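PDB 3U62: shikimate dehydrogenase (NADP(+)) from Thermotoga maritima, which probably catalyses the reversible NADPH-linked reduction of 3-dehydroshikimate to shikimate on the route to chorismate and the aromatic amino acids. Local coordinates for residues S194-V199 with L213-I218; I6-R11 with E36-S41; Y91-V96 with M230-I235; R17-Y22 with E246-V251. All coordinates share one frame; numbering follows the deposited sequence.

From the N terminus, the chain opens contact 2 at the end of strand 2-7 and contact 4 in helix 15-26 soon after. Residues 36-41 close contact 2 while contact 4 is still open, so these two cross. Contact 3 opens at residues 91-96, and contact 1 opens and closes inside it, between two neighbouring strands of the parallel sheet. Residues 230-235 then close contact 3, and 246-251 close contact 4, giving 1 nested in 3 and 3 in 4. Contact 2 ties strand ends of the mixed sheet, contact 1 the dinucleotide-binding sheet. Contacts 3 and 4 bring the C-terminal helices back onto the substrate-binding half, touching each other through Asn232 and Tyr19.

Contact 1. Residues S194-V199 with L213-I218; sequences SLVYDV and LGVKHI
The imidazole of His217 has Ser194 O standing oblique to it, while the CB of His217 touches the Leu195 CD1 methyl at 3.7 Å, the side chains slanting across each other. One face of the ring carries CG of the preceding Lys216, 3.9 Å above the plane and toward the rim. Lys216 brings its CB to Ser194 O at 3.5 Å, and the rest of its extended chain leads away. The backbone of His217 is gripped twice: its N donates to Ser194 O (3.0 Å), and its O accepts from Val196 N (2.9 Å, N-H...O 165°). That same O receives a CA-H contact from Leu195 CA at 3.3 Å. Leu195 and His217 point to one face of the sheet, Val196 and Ile218 to the other. There Val196 CG2 lies 3.9 Å from Val215 CG1, the side chains crossing at about a right angle, and helix 205-213 covers both Val196 and Ile218. A Schellman motif at Gly214 ends that helix and turns the chain back to the sheet. Parallel strands joined through a covering helix form a beta-alpha-beta crossover, here at the edge of a Rossmann-type sheet; Val199, just past strand 195-198, is predicted to bind NADP(+).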
loop_
_atom_site.group_PDB
_atom_site.type_symbol
_atom_site.label_atom_id
_atom_site.label_comp_id
_atom_site.label_asym_id
_atom_site.label_seq_id
_atom_site.Cartn_x
_atom_site.Cartn_y
_atom_site.Cartn_z
ATOM N N SER A 194 -10.564 10.212 14.658
ATOM C CA SER A 194 -10.645 11.311 13.700
ATOM C C SER A 194 -10.282 10.858 12.286
ATOM O O SER A 194 -10.622 11.529 11.309
ATOM C CB SER A 194 -9.760 12.482 14.135
ATOM O OG SER A 194 -8.395 12.085 14.240
ATOM N N LEU A 195 -9.594 9.722 12.186
ATOM C CA LEU A 195 -9.213 9.155 10.894
ATOM C C LEU A 195 -9.338 7.637 10.872
ATOM O O LEU A 195 -8.805 6.945 11.742
ATOM C CB LEU A 195 -7.783 9.570 10.517
ATOM C CG LEU A 195 -7.124 8.929 9.283
ATOM C CD1 LEU A 195 -7.790 9.369 7.984
ATOM C CD2 LEU A 195 -5.636 9.238 9.250
ATOM N N VAL A 196 -10.061 7.134 9.875
ATOM C CA VAL A 196 -10.060 5.712 9.546
ATOM C C VAL A 196 -9.528 5.576 8.122
ATOM O O VAL A 196 -10.108 6.113 7.172
ATOM C CB VAL A 196 -11.464 5.070 9.684
ATOM C CG1 VAL A 196 -11.486 3.663 9.088
ATOM C CG2 VAL A 196 -11.895 5.033 11.148
ATOM N N TYR A 197 -8.412 4.868 7.993
ATOM C CA TYR A 197 -7.702 4.739 6.732
ATOM C C TYR A 197 -7.572 3.260 6.396
ATOM O O TYR A 197 -7.111 2.467 7.219
ATOM C CB TYR A 197 -6.321 5.390 6.865
ATOM C CG TYR A 197 -5.554 5.617 5.576
ATOM C CD1 TYR A 197 -5.345 6.909 5.089
ATOM C CD2 TYR A 197 -5.003 4.551 4.864
ATOM C CE1 TYR A 197 -4.626 7.130 3.916
ATOM C CE2 TYR A 197 -4.285 4.760 3.691
ATOM C CZ TYR A 197 -4.101 6.051 3.224
ATOM O OH TYR A 197 -3.392 6.258 2.064
ATOM N N ASP A 198 -7.989 2.891 5.191
ATOM C CA ASP A 198 -7.893 1.511 4.736
ATOM C C ASP A 198 -7.126 1.482 3.423
ATOM O O ASP A 198 -7.476 2.196 2.482
ATOM C CB ASP A 198 -9.294 0.914 4.559
ATOM C CG ASP A 198 -9.307 -0.606 4.643
ATOM O OD1 ASP A 198 -8.331 -1.252 4.204
ATOM O OD2 ASP A 198 -10.310 -1.160 5.145
ATOM N N VAL A 199 -6.075 0.668 3.362
ATOM C CA VAL A 199 -5.269 0.555 2.143
ATOM C C VAL A 199 -6.021 -0.186 1.037
ATOM O O VAL A 199 -5.638 -0.113 -0.136
ATOM C CB VAL A 199 -3.885 -0.116 2.385
ATOM C CG1 VAL A 199 -3.084 0.652 3.438
ATOM C CG2 VAL A 199 -4.041 -1.590 2.772
ATOM N N LEU A 213 -20.633 5.870 11.810
ATOM C CA LEU A 213 -20.312 6.497 13.093
ATOM C C LEU A 213 -19.884 7.964 12.977
ATOM O O LEU A 213 -19.711 8.649 13.990
ATOM C CB LEU A 213 -19.250 5.678 13.839
ATOM C CG LEU A 213 -19.619 4.231 14.193
ATOM C CD1 LEU A 213 -18.385 3.453 14.626
ATOM C CD2 LEU A 213 -20.704 4.166 15.265
ATOM N N GLY A 214 -19.717 8.439 11.745
ATOM C CA GLY A 214 -19.409 9.844 11.486
ATOM C C GLY A 214 -17.971 10.254 11.747
ATOM O O GLY A 214 -17.713 11.395 12.144
ATOM N N VAL A 215 -17.040 9.326 11.530
ATOM C CA VAL A 215 -15.609 9.611 11.650
ATOM C C VAL A 215 -15.237 10.715 10.656
ATOM O O VAL A 215 -15.602 10.642 9.480
ATOM C CB VAL A 215 -14.751 8.337 11.424
ATOM C CG1 VAL A 215 -13.265 8.671 11.350
ATOM C CG2 VAL A 215 -15.008 7.321 12.527
ATOM N N LYS A 216 -14.528 11.735 11.143
ATOM C CA LYS A 216 -14.200 12.928 10.356
ATOM C C LYS A 216 -13.620 12.603 8.979
ATOM O O LYS A 216 -14.196 12.980 7.953
ATOM C CB LYS A 216 -13.248 13.839 11.139
ATOM C CG LYS A 216 -12.953 15.173 10.465
ATOM C CD LYS A 216 -12.005 16.008 11.306
ATOM C CE LYS A 216 -11.815 17.395 10.720
ATOM N NZ LYS A 216 -10.932 18.243 11.575
ATOM N N HIS A 217 -12.486 11.908 8.960
ATOM C CA HIS A 217 -11.860 11.496 7.710
ATOM C C HIS A 217 -11.873 9.987 7.556
ATOM O O HIS A 217 -11.364 9.254 8.408
ATOM C CB HIS A 217 -10.425 12.008 7.612
ATOM C CG HIS A 217 -10.312 13.498 7.585
ATOM N ND1 HIS A 217 -10.895 14.277 6.608
ATOM C CD2 HIS A 217 -9.651 14.352 8.403
ATOM C CE1 HIS A 217 -10.612 15.546 6.837
ATOM N NE2 HIS A 217 -9.860 15.618 7.920
ATOM N N ILE A 218 -12.473 9.533 6.461
ATOM C CA ILE A 218 -12.504 8.119 6.119
ATOM C C ILE A 218 -11.919 7.966 4.723
ATOM O O ILE A 218 -12.548 8.336 3.725
ATOM C CB ILE A 218 -13.933 7.544 6.194
ATOM C CG1 ILE A 218 -14.519 7.777 7.589
ATOM C CG2 ILE A 218 -13.931 6.053 5.862
ATOM C CD1 ILE A 218 -16.029 7.954 7.610
#

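Contact 2. Residues I6-R11 with E36-S41; sequences IGYPVR and EIPPES
Glu36 OE2 gathers three donors from the loop after strand 2-7. Val10 N approaches its anti lone pair at 2.8 Å (N-H...O 170°), Arg11 N comes from above the carboxylate plane at 2.9 Å, and Arg11 NH1 closes a salt bridge on the syn side at 3.2 Å. OE2 lies at the edge of the guanidinium, in its plane, with the carboxylate turned 82° to it, so the charge pair is one-pronged. With CG anti to the backbone N (chi1 -160°) and an extended chain, Glu36 reaches these donors. A cis peptide before Pro9 shapes the loop. One parallel bridge, with Ile37 N on Gly7 O at 3.0 Å, carries the sheet this far. Outward, the Tyr8 ring packs on the proline pair: Pro38 CA sits over one face, 3.8 Å from the centroid, and Pro39 CD reaches Tyr8 CD2 at 3.8 Å. At the apolar end, Ile6 CG2 meets Ile37 CD1 at 4.2 Å. Three N-H groups on one oxygen probably keep Glu36 deprotonated and fix the loop, whose Val10 side chain lies about 4 Å from those of Ser13 and Thr59, residues predicted to bind shikimate, and from a bound sulfate.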
loop_
_atom_site.group_PDB
_atom_site.type_symbol
_atom_site.label_atom_id
_atom_site.label_comp_id
_atom_site.label_asym_id
_atom_site.label_seq_id
_atom_site.Cartn_x
_atom_site.Cartn_y
_atom_site.Cartn_z
ATOM N N ILE A 6 3.406 -8.029 -10.400
ATOM C CA ILE A 6 3.639 -9.380 -9.904
ATOM C C ILE A 6 3.096 -9.514 -8.485
ATOM O O ILE A 6 3.102 -8.551 -7.712
ATOM C CB ILE A 6 5.142 -9.803 -9.997
ATOM C CG1 ILE A 6 6.026 -8.975 -9.047
ATOM C CG2 ILE A 6 5.660 -9.667 -11.435
ATOM C CD1 ILE A 6 6.285 -9.656 -7.692
ATOM N N GLY A 7 2.616 -10.709 -8.158
ATOM C CA GLY A 7 2.022 -10.969 -6.853
ATOM C C GLY A 7 1.255 -12.274 -6.828
ATOM O O GLY A 7 1.329 -13.067 -7.773
ATOM N N TYR A 8 0.527 -12.491 -5.735
ATOM C CA TYR A 8 -0.236 -13.714 -5.521
ATOM C C TYR A 8 -1.232 -13.492 -4.387
ATOM O O TYR A 8 -0.859 -13.570 -3.213
ATOM C CB TYR A 8 0.707 -14.864 -5.173
ATOM C CG TYR A 8 0.103 -16.234 -5.314
ATOM C CD1 TYR A 8 -0.143 -16.779 -6.574
ATOM C CD2 TYR A 8 -0.203 -16.998 -4.191
ATOM C CE1 TYR A 8 -0.691 -18.041 -6.715
ATOM C CE2 TYR A 8 -0.751 -18.264 -4.318
ATOM C CZ TYR A 8 -0.991 -18.779 -5.584
ATOM O OH TYR A 8 -1.536 -20.035 -5.718
ATOM N N PRO A 9 -2.505 -13.205 -4.724
ATOM C CA PRO A 9 -3.071 -13.127 -6.074
ATOM C C PRO A 9 -2.829 -11.779 -6.759
ATOM O O PRO A 9 -2.515 -10.789 -6.089
ATOM C CB PRO A 9 -4.567 -13.312 -5.822
ATOM C CG PRO A 9 -4.790 -12.710 -4.480
ATOM C CD PRO A 9 -3.524 -12.932 -3.691
ATOM N N VAL A 10 -2.984 -11.753 -8.082
ATOM C CA VAL A 10 -2.849 -10.513 -8.842
ATOM C C VAL A 10 -3.733 -10.464 -10.099
ATOM O O VAL A 10 -3.826 -9.425 -10.755
ATOM C CB VAL A 10 -1.358 -10.212 -9.175
ATOM C CG1 VAL A 10 -0.942 -10.818 -10.518
ATOM C CG2 VAL A 10 -1.104 -8.705 -9.143
ATOM N N ARG A 11 -4.391 -11.575 -10.418
ATOM C CA ARG A 11 -5.198 -11.664 -11.640
ATOM C C ARG A 11 -6.364 -10.662 -11.700
ATOM O O ARG A 11 -6.810 -10.295 -12.786
ATOM C CB ARG A 11 -5.690 -13.099 -11.871
ATOM C CG ARG A 11 -6.731 -13.575 -10.878
ATOM C CD ARG A 11 -6.734 -15.085 -10.748
ATOM N NE ARG A 11 -7.762 -15.525 -9.809
ATOM C CZ ARG A 11 -7.619 -15.551 -8.486
ATOM N NH1 ARG A 11 -6.481 -15.169 -7.920
ATOM N NH2 ARG A 11 -8.621 -15.966 -7.722
ATOM N N GLU A 36 0.938 -13.722 -12.029
ATOM C CA GLU A 36 0.548 -14.303 -10.746
ATOM C C GLU A 36 1.478 -15.462 -10.400
ATOM O O GLU A 36 1.315 -16.581 -10.893
ATOM C CB GLU A 36 -0.919 -14.746 -10.762
ATOM C CG GLU A 36 -1.524 -14.913 -9.372
ATOM C CD GLU A 36 -3.027 -15.116 -9.418
ATOM O OE1 GLU A 36 -3.468 -16.262 -9.663
ATOM O OE2 GLU A 36 -3.772 -14.136 -9.210
ATOM N N ILE A 37 2.459 -15.170 -9.549
ATOM C CA ILE A 37 3.519 -16.115 -9.213
ATOM C C ILE A 37 3.354 -16.598 -7.775
ATOM O O ILE A 37 3.363 -15.788 -6.849
ATOM C CB ILE A 37 4.921 -15.464 -9.377
ATOM C CG1 ILE A 37 5.054 -14.816 -10.761
ATOM C CG2 ILE A 37 6.023 -16.502 -9.151
ATOM C CD1 ILE A 37 6.166 -13.779 -10.872
ATOM N N PRO A 38 3.180 -17.919 -7.584
ATOM C CA PRO A 38 3.129 -18.445 -6.220
ATOM C C PRO A 38 4.493 -18.340 -5.528
ATOM O O PRO A 38 5.524 -18.418 -6.204
ATOM C CB PRO A 38 2.728 -19.911 -6.421
ATOM C CG PRO A 38 3.141 -20.241 -7.809
ATOM C CD PRO A 38 2.978 -18.977 -8.592
ATOM N N PRO A 39 4.500 -18.152 -4.191
ATOM C CA PRO A 39 5.741 -18.013 -3.421
ATOM C C PRO A 39 6.753 -19.130 -3.684
ATOM O O PRO A 39 7.957 -18.866 -3.749
ATOM C CB PRO A 39 5.257 -18.074 -1.969
ATOM C CG PRO A 39 3.875 -17.547 -2.020
ATOM C CD PRO A 39 3.308 -18.002 -3.334
ATOM N N GLU A 40 6.261 -20.357 -3.846
ATOM C CA GLU A 40 7.111 -21.525 -4.084
ATOM C C GLU A 40 7.814 -21.507 -5.447
ATOM O O GLU A 40 8.816 -22.206 -5.640
ATOM C CB GLU A 40 6.322 -22.828 -3.889
ATOM C CG GLU A 40 5.153 -23.048 -4.863
ATOM C CD GLU A 40 3.819 -22.493 -4.367
ATOM O OE1 GLU A 40 3.808 -21.586 -3.505
ATOM O OE2 GLU A 40 2.770 -22.968 -4.851
ATOM N N SER A 41 7.293 -20.714 -6.380
ATOM C CA SER A 41 7.858 -20.624 -7.725
ATOM C C SER A 41 8.651 -19.339 -7.959
ATOM O O SER A 41 9.244 -19.162 -9.026
ATOM C CB SER A 41 6.751 -20.742 -8.776
ATOM O OG SER A 41 6.052 -21.967 -8.646
#

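Contact 3. Residues Y91-V96 with M230-I235; sequences YNTDWV and MENLKI
Thr93 and Asn232 carry the polar part: Thr93 OG1 donates to Asn232 OD1 at 2.7 Å, tilted 26° from the amide's carbonyl plane. The hydroxyl is placed by chi1 62°, between the backbone N and the carbonyl carbon. The Asn232 amide is held at its other end, ND2 bonding to Gln228 OE1 and Tyr19 OH, which fixes its rotation. Thr93 N binds OD1 of Asn83, which, like Asp94, is predicted to bind shikimate. A valine in place of Thr93 would probably leave Asn232 OD1 without its donor from this loop, so that of the bonds described only those at ND2 still hold the amide. Helix 94-101 begins here and leads into the Rossmann domain, while helix 222-235 returns from it, as in shikimate dehydrogenases, where such helices join the two domains around the active-site cleft. Apolar contacts flank the bond. The Thr93 CG2 methyl lies 3.6 Å from Ile235 CD1 and equally far from Glu231 CG. The other branch of Ile235, CG2, comes to Tyr91 CE1 at 3.7 Å, oblique to the phenol ring. Toward helix 94-101 a carboxylate oxygen makes van der Waals contact with a methyl: Glu231, bent at chi2 (74°), turns OE1 to within 3.4 Å of Val96 CG1.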
loop_
_atom_site.group_PDB
_atom_site.type_symbol
_atom_site.label_atom_id
_atom_site.label_comp_id
_atom_site.label_asym_id
_atom_site.label_seq_id
_atom_site.Cartn_x
_atom_site.Cartn_y
_atom_site.Cartn_z
ATOM N N TYR A 91 12.436 0.330 -5.719
ATOM C CA TYR A 91 11.943 1.534 -5.060
ATOM C C TYR A 91 10.697 1.222 -4.251
ATOM O O TYR A 91 10.050 0.194 -4.464
ATOM C CB TYR A 91 11.620 2.604 -6.105
ATOM C CG TYR A 91 12.795 2.955 -6.980
ATOM C CD1 TYR A 91 12.928 2.412 -8.257
ATOM C CD2 TYR A 91 13.792 3.817 -6.522
ATOM C CE1 TYR A 91 14.016 2.729 -9.060
ATOM C CE2 TYR A 91 14.883 4.140 -7.313
ATOM C CZ TYR A 91 14.990 3.593 -8.581
ATOM O OH TYR A 91 16.070 3.912 -9.369
ATOM N N ASN A 92 10.366 2.106 -3.316
ATOM C CA ASN A 92 9.086 2.021 -2.634
ATOM C C ASN A 92 8.274 3.290 -2.851
ATOM O O ASN A 92 8.659 4.374 -2.406
ATOM C CB ASN A 92 9.257 1.716 -1.144
ATOM C CG ASN A 92 7.963 1.254 -0.490
ATOM O OD1 ASN A 92 7.827 0.089 -0.119
ATOM N ND2 ASN A 92 7.008 2.167 -0.349
ATOM N N THR A 93 7.151 3.141 -3.548
ATOM C CA THR A 93 6.274 4.267 -3.851
ATOM C C THR A 93 5.003 4.231 -3.003
ATOM O O THR A 93 4.208 5.174 -3.034
ATOM C CB THR A 93 5.903 4.317 -5.348
ATOM O OG1 THR A 93 5.179 3.134 -5.706
ATOM C CG2 THR A 93 7.157 4.413 -6.204
ATOM N N ASP A 94 4.820 3.145 -2.253
ATOM C CA ASP A 94 3.678 3.007 -1.348
ATOM C C ASP A 94 3.652 4.102 -0.284
ATOM O O ASP A 94 2.600 4.697 -0.040
ATOM C CB ASP A 94 3.658 1.627 -0.676
ATOM C CG ASP A 94 3.007 0.555 -1.537
ATOM O OD1 ASP A 94 2.236 0.894 -2.463
ATOM O OD2 ASP A 94 3.263 -0.643 -1.277
ATOM N N TRP A 95 4.801 4.369 0.340
ATOM C CA TRP A 95 4.880 5.400 1.379
ATOM C C TRP A 95 4.608 6.796 0.825
ATOM O O TRP A 95 4.004 7.631 1.505
ATOM C CB TRP A 95 6.211 5.352 2.146
ATOM C CG TRP A 95 7.420 5.870 1.410
ATOM C CD1 TRP A 95 8.292 5.139 0.658
ATOM C CD2 TRP A 95 7.906 7.221 1.383
ATOM N NE1 TRP A 95 9.284 5.945 0.157
ATOM C CE2 TRP A 95 9.072 7.229 0.584
ATOM C CE3 TRP A 95 7.465 8.428 1.949
ATOM C CZ2 TRP A 95 9.804 8.392 0.335
ATOM C CZ3 TRP A 95 8.195 9.587 1.700
ATOM C CH2 TRP A 95 9.353 9.557 0.899
ATOM N N VAL A 96 5.057 7.037 -0.407
ATOM C CA VAL A 96 4.761 8.276 -1.127
ATOM C C VAL A 96 3.252 8.393 -1.346
ATOM O O VAL A 96 2.673 9.466 -1.155
ATOM C CB VAL A 96 5.514 8.346 -2.484
ATOM C CG1 VAL A 96 5.009 9.501 -3.346
ATOM C CG2 VAL A 96 7.018 8.472 -2.256
ATOM N N MET A 230 1.372 7.501 -9.796
ATOM C CA MET A 230 2.024 8.729 -10.242
ATOM C C MET A 230 3.538 8.638 -10.057
ATOM O O MET A 230 4.302 8.947 -10.977
ATOM C CB MET A 230 1.467 9.931 -9.477
ATOM C CG MET A 230 2.133 11.265 -9.806
ATOM S SD MET A 230 1.556 12.621 -8.767
ATOM C CE MET A 230 -0.118 12.835 -9.371
ATOM N N GLU A 231 3.960 8.205 -8.870
ATOM C CA GLU A 231 5.378 8.069 -8.548
ATOM C C GLU A 231 6.056 6.993 -9.403
ATOM O O GLU A 231 7.192 7.182 -9.847
ATOM C CB GLU A 231 5.568 7.781 -7.055
ATOM C CG GLU A 231 6.995 7.988 -6.536
ATOM C CD GLU A 231 7.395 9.451 -6.396
ATOM O OE1 GLU A 231 6.488 10.330 -6.348
ATOM O OE2 GLU A 231 8.629 9.719 -6.339
ATOM N N ASN A 232 5.357 5.878 -9.627
ATOM C CA ASN A 232 5.843 4.810 -10.508
ATOM C C ASN A 232 6.186 5.337 -11.892
ATOM O O ASN A 232 7.261 5.054 -12.428
ATOM C CB ASN A 232 4.795 3.701 -10.664
ATOM C CG ASN A 232 4.520 2.951 -9.374
ATOM O OD1 ASN A 232 5.317 2.974 -8.436
ATOM N ND2 ASN A 232 3.382 2.270 -9.328
ATOM N N LEU A 233 5.259 6.105 -12.463
ATOM C CA LEU A 233 5.415 6.650 -13.807
ATOM C C LEU A 233 6.545 7.671 -13.887
ATOM O O LEU A 233 7.220 7.771 -14.917
ATOM C CB LEU A 233 4.100 7.255 -14.309
ATOM C CG LEU A 233 2.946 6.279 -14.576
ATOM C CD1 LEU A 233 1.648 7.033 -14.757
ATOM C CD2 LEU A 233 3.218 5.391 -15.792
ATOM N N LYS A 234 6.751 8.421 -12.805
ATOM C CA LYS A 234 7.867 9.364 -12.723
ATOM C C LYS A 234 9.208 8.626 -12.704
ATOM O O LYS A 234 10.150 9.023 -13.395
ATOM C CB LYS A 234 7.736 10.269 -11.495
ATOM C CG LYS A 234 6.642 11.321 -11.602
ATOM C CD LYS A 234 6.596 12.188 -10.355
ATOM C CE LYS A 234 5.475 13.211 -10.429
ATOM N NZ LYS A 234 5.483 14.129 -9.255
ATOM N N ILE A 235 9.276 7.555 -11.912
ATOM C CA ILE A 235 10.465 6.701 -11.847
ATOM C C ILE A 235 10.764 6.073 -13.212
ATOM O O ILE A 235 11.921 6.023 -13.640
ATOM C CB ILE A 235 10.326 5.615 -10.744
ATOM C CG1 ILE A 235 10.431 6.263 -9.359
ATOM C CG2 ILE A 235 11.388 4.523 -10.903
ATOM C CD1 ILE A 235 10.028 5.365 -8.208
#

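Contact 4. Residues R17-Y22 with E246-V251; sequences RLYNEY and EVFGEV
Phe248 is wedged among Leu18, Tyr19 and Tyr22 of helix 15-26, and this is the tight half of the contact. Its CZ points straight down on the middle of the Tyr19 ring, 3.7 Å above the plane; with centroids 5.1 Å apart and planes at 78°, the pair is a T-shaped stack, Phe248 giving the edge and Tyr19 the face. Leu18 CB covers one face of the Phe248 ring in a CH-pi contact, 4.2 Å from the centroid, while Tyr22 CB sits at the ring's edge, 3.7 Å from CE1. Val247 CG1 reaches Leu18 O at 3.6 Å, and Val251 CG1 meets Leu18 CD1, also at 3.6 Å. Tyr19 OH bonds to Asn232 ND2. A serine here, lacking the ring, would probably leave Phe248 CZ facing a gap and Asn232 ND2 one partner short. The outer side is looser and polar. Glu21 OE1 and Glu250 OE1 stand 3.1 Å apart with their carboxylate planes 84° to each other, and Val247 O, another acceptor, lies 3.0 Å from Glu250 OE1; like charges this close would probably repel unless one carboxylate is protonated. Helix 222-235 lies behind the aromatic wedge, with Ala229 against Tyr19 and Phe248 and Leu233 against Tyr22, whose OH bonds to Ile238 O. Tyr19 also stacks on Tyr32 of strand 31-36, so the C-terminal helix 241-248 is joined through helix 15-26 to the mixed sheet of the substrate-binding domain, with Val251 beside Tyr201, a residue predicted to bind shikimate.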
loop_
_atom_site.group_PDB
_atom_site.type_symbol
_atom_site.label_atom_id
_atom_site.label_comp_id
_atom_site.label_asym_id
_atom_site.label_seq_id
_atom_site.Cartn_x
_atom_site.Cartn_y
_atom_site.Cartn_z
ATOM N N ARG A 17 -5.465 -2.487 -16.715
ATOM C CA ARG A 17 -6.437 -1.691 -17.477
ATOM C C ARG A 17 -6.118 -0.195 -17.426
ATOM O O ARG A 17 -6.225 0.499 -18.440
ATOM C CB ARG A 17 -7.874 -1.949 -16.996
ATOM C CG ARG A 17 -8.137 -1.483 -15.573
ATOM C CD ARG A 17 -9.604 -1.384 -15.223
ATOM N NE ARG A 17 -9.760 -0.881 -13.855
ATOM C CZ ARG A 17 -10.826 -1.077 -13.084
ATOM N NH1 ARG A 17 -11.862 -1.774 -13.531
ATOM N NH2 ARG A 17 -10.854 -0.577 -11.855
ATOM N N LEU A 18 -5.718 0.287 -16.250
ATOM C CA LEU A 18 -5.444 1.707 -16.045
ATOM C C LEU A 18 -4.160 2.177 -16.724
ATOM O O LEU A 18 -4.174 3.189 -17.427
ATOM C CB LEU A 18 -5.436 2.058 -14.555
ATOM C CG LEU A 18 -6.819 2.228 -13.917
ATOM C CD1 LEU A 18 -6.731 2.027 -12.413
ATOM C CD2 LEU A 18 -7.425 3.596 -14.252
ATOM N N TYR A 19 -3.062 1.451 -16.521
ATOM C CA TYR A 19 -1.799 1.809 -17.165
ATOM C C TYR A 19 -1.890 1.696 -18.688
ATOM O O TYR A 19 -1.373 2.557 -19.400
ATOM C CB TYR A 19 -0.641 0.961 -16.637
ATOM C CG TYR A 19 -0.176 1.306 -15.237
ATOM C CD1 TYR A 19 -0.741 0.686 -14.123
ATOM C CD2 TYR A 19 0.849 2.232 -15.025
ATOM C CE1 TYR A 19 -0.311 0.986 -12.833
ATOM C CE2 TYR A 19 1.286 2.540 -13.736
ATOM C CZ TYR A 19 0.701 1.912 -12.647
ATOM O OH TYR A 19 1.125 2.207 -11.372
ATOM N N ASN A 20 -2.550 0.648 -19.181
ATOM C CA ASN A 20 -2.730 0.467 -20.623
ATOM C C ASN A 20 -3.594 1.547 -21.269
ATOM O O ASN A 20 -3.302 1.986 -22.386
ATOM C CB ASN A 20 -3.279 -0.924 -20.945
ATOM C CG ASN A 20 -2.232 -2.011 -20.799
ATOM O OD1 ASN A 20 -1.087 -1.852 -21.225
ATOM N ND2 ASN A 20 -2.622 -3.130 -20.200
ATOM N N GLU A 21 -4.654 1.966 -20.576
ATOM C CA GLU A 21 -5.484 3.078 -21.046
ATOM C C GLU A 21 -4.664 4.368 -21.053
ATOM O O GLU A 21 -4.760 5.167 -21.986
ATOM C CB GLU A 21 -6.738 3.248 -20.178
ATOM C CG GLU A 21 -7.736 4.287 -20.707
ATOM C CD GLU A 21 -8.896 4.567 -19.756
ATOM O OE1 GLU A 21 -8.886 4.072 -18.604
ATOM O OE2 GLU A 21 -9.831 5.291 -20.165
ATOM N N TYR A 22 -3.861 4.549 -20.006
ATOM C CA TYR A 22 -2.983 5.705 -19.870
ATOM C C TYR A 22 -1.964 5.778 -21.009
ATOM O O TYR A 22 -1.796 6.835 -21.623
ATOM C CB TYR A 22 -2.280 5.681 -18.507
ATOM C CG TYR A 22 -1.121 6.641 -18.387
ATOM C CD1 TYR A 22 -1.329 7.970 -18.025
ATOM C CD2 TYR A 22 0.185 6.218 -18.633
ATOM C CE1 TYR A 22 -0.266 8.855 -17.918
ATOM C CE2 TYR A 22 1.253 7.095 -18.529
ATOM C CZ TYR A 22 1.020 8.410 -18.170
ATOM O OH TYR A 22 2.070 9.286 -18.062
ATOM N N GLU A 246 -6.482 12.609 -16.256
ATOM C CA GLU A 246 -7.645 12.193 -17.034
ATOM C C GLU A 246 -7.957 10.706 -16.847
ATOM O O GLU A 246 -9.108 10.341 -16.595
ATOM C CB GLU A 246 -7.434 12.510 -18.515
ATOM C CG GLU A 246 -8.648 12.240 -19.392
ATOM C CD GLU A 246 -8.415 12.621 -20.838
ATOM O OE1 GLU A 246 -8.539 11.738 -21.713
ATOM O OE2 GLU A 246 -8.102 13.802 -21.105
ATOM N N VAL A 247 -6.936 9.862 -16.963
ATOM C CA VAL A 247 -7.127 8.410 -16.932
ATOM C C VAL A 247 -7.207 7.863 -15.504
ATOM O O VAL A 247 -8.177 7.193 -15.151
ATOM C CB VAL A 247 -6.042 7.664 -17.762
ATOM C CG1 VAL A 247 -6.164 6.151 -17.599
ATOM C CG2 VAL A 247 -6.139 8.045 -19.235
ATOM N N PHE A 248 -6.194 8.155 -14.689
ATOM C CA PHE A 248 -6.148 7.648 -13.318
ATOM C C PHE A 248 -7.101 8.370 -12.364
ATOM O O PHE A 248 -7.414 7.850 -11.294
ATOM C CB PHE A 248 -4.719 7.664 -12.771
ATOM C CG PHE A 248 -3.895 6.480 -13.193
ATOM C CD1 PHE A 248 -3.302 6.438 -14.452
ATOM C CD2 PHE A 248 -3.710 5.402 -12.330
ATOM C CE1 PHE A 248 -2.536 5.343 -14.847
ATOM C CE2 PHE A 248 -2.947 4.301 -12.717
ATOM C CZ PHE A 248 -2.358 4.273 -13.978
ATOM N N GLY A 249 -7.563 9.557 -12.753
ATOM C CA GLY A 249 -8.535 10.305 -11.956
ATOM C C GLY A 249 -9.849 9.564 -11.754
ATOM O O GLY A 249 -10.625 9.904 -10.856
ATOM N N GLU A 250 -10.091 8.550 -12.589
ATOM C CA GLU A 250 -11.309 7.741 -12.500
ATOM C C GLU A 250 -11.381 6.905 -11.214
ATOM O O GLU A 250 -12.477 6.546 -10.772
ATOM C CB GLU A 250 -11.490 6.861 -13.750
ATOM C CG GLU A 250 -10.615 5.610 -13.808
ATOM C CD GLU A 250 -10.793 4.825 -15.098
ATOM O OE1 GLU A 250 -10.337 5.305 -16.171
ATOM O OE2 GLU A 250 -11.379 3.718 -15.043
ATOM N N VAL A 251 -10.227 6.604 -10.617
ATOM C CA VAL A 251 -10.192 5.861 -9.350
ATOM C C VAL A 251 -10.648 6.719 -8.169
ATOM O O VAL A 251 -10.941 6.196 -7.093
ATOM C CB VAL A 251 -8.796 5.234 -9.041
ATOM C CG1 VAL A 251 -8.296 4.416 -10.222
ATOM C CG2 VAL A 251 -7.772 6.300 -8.641
#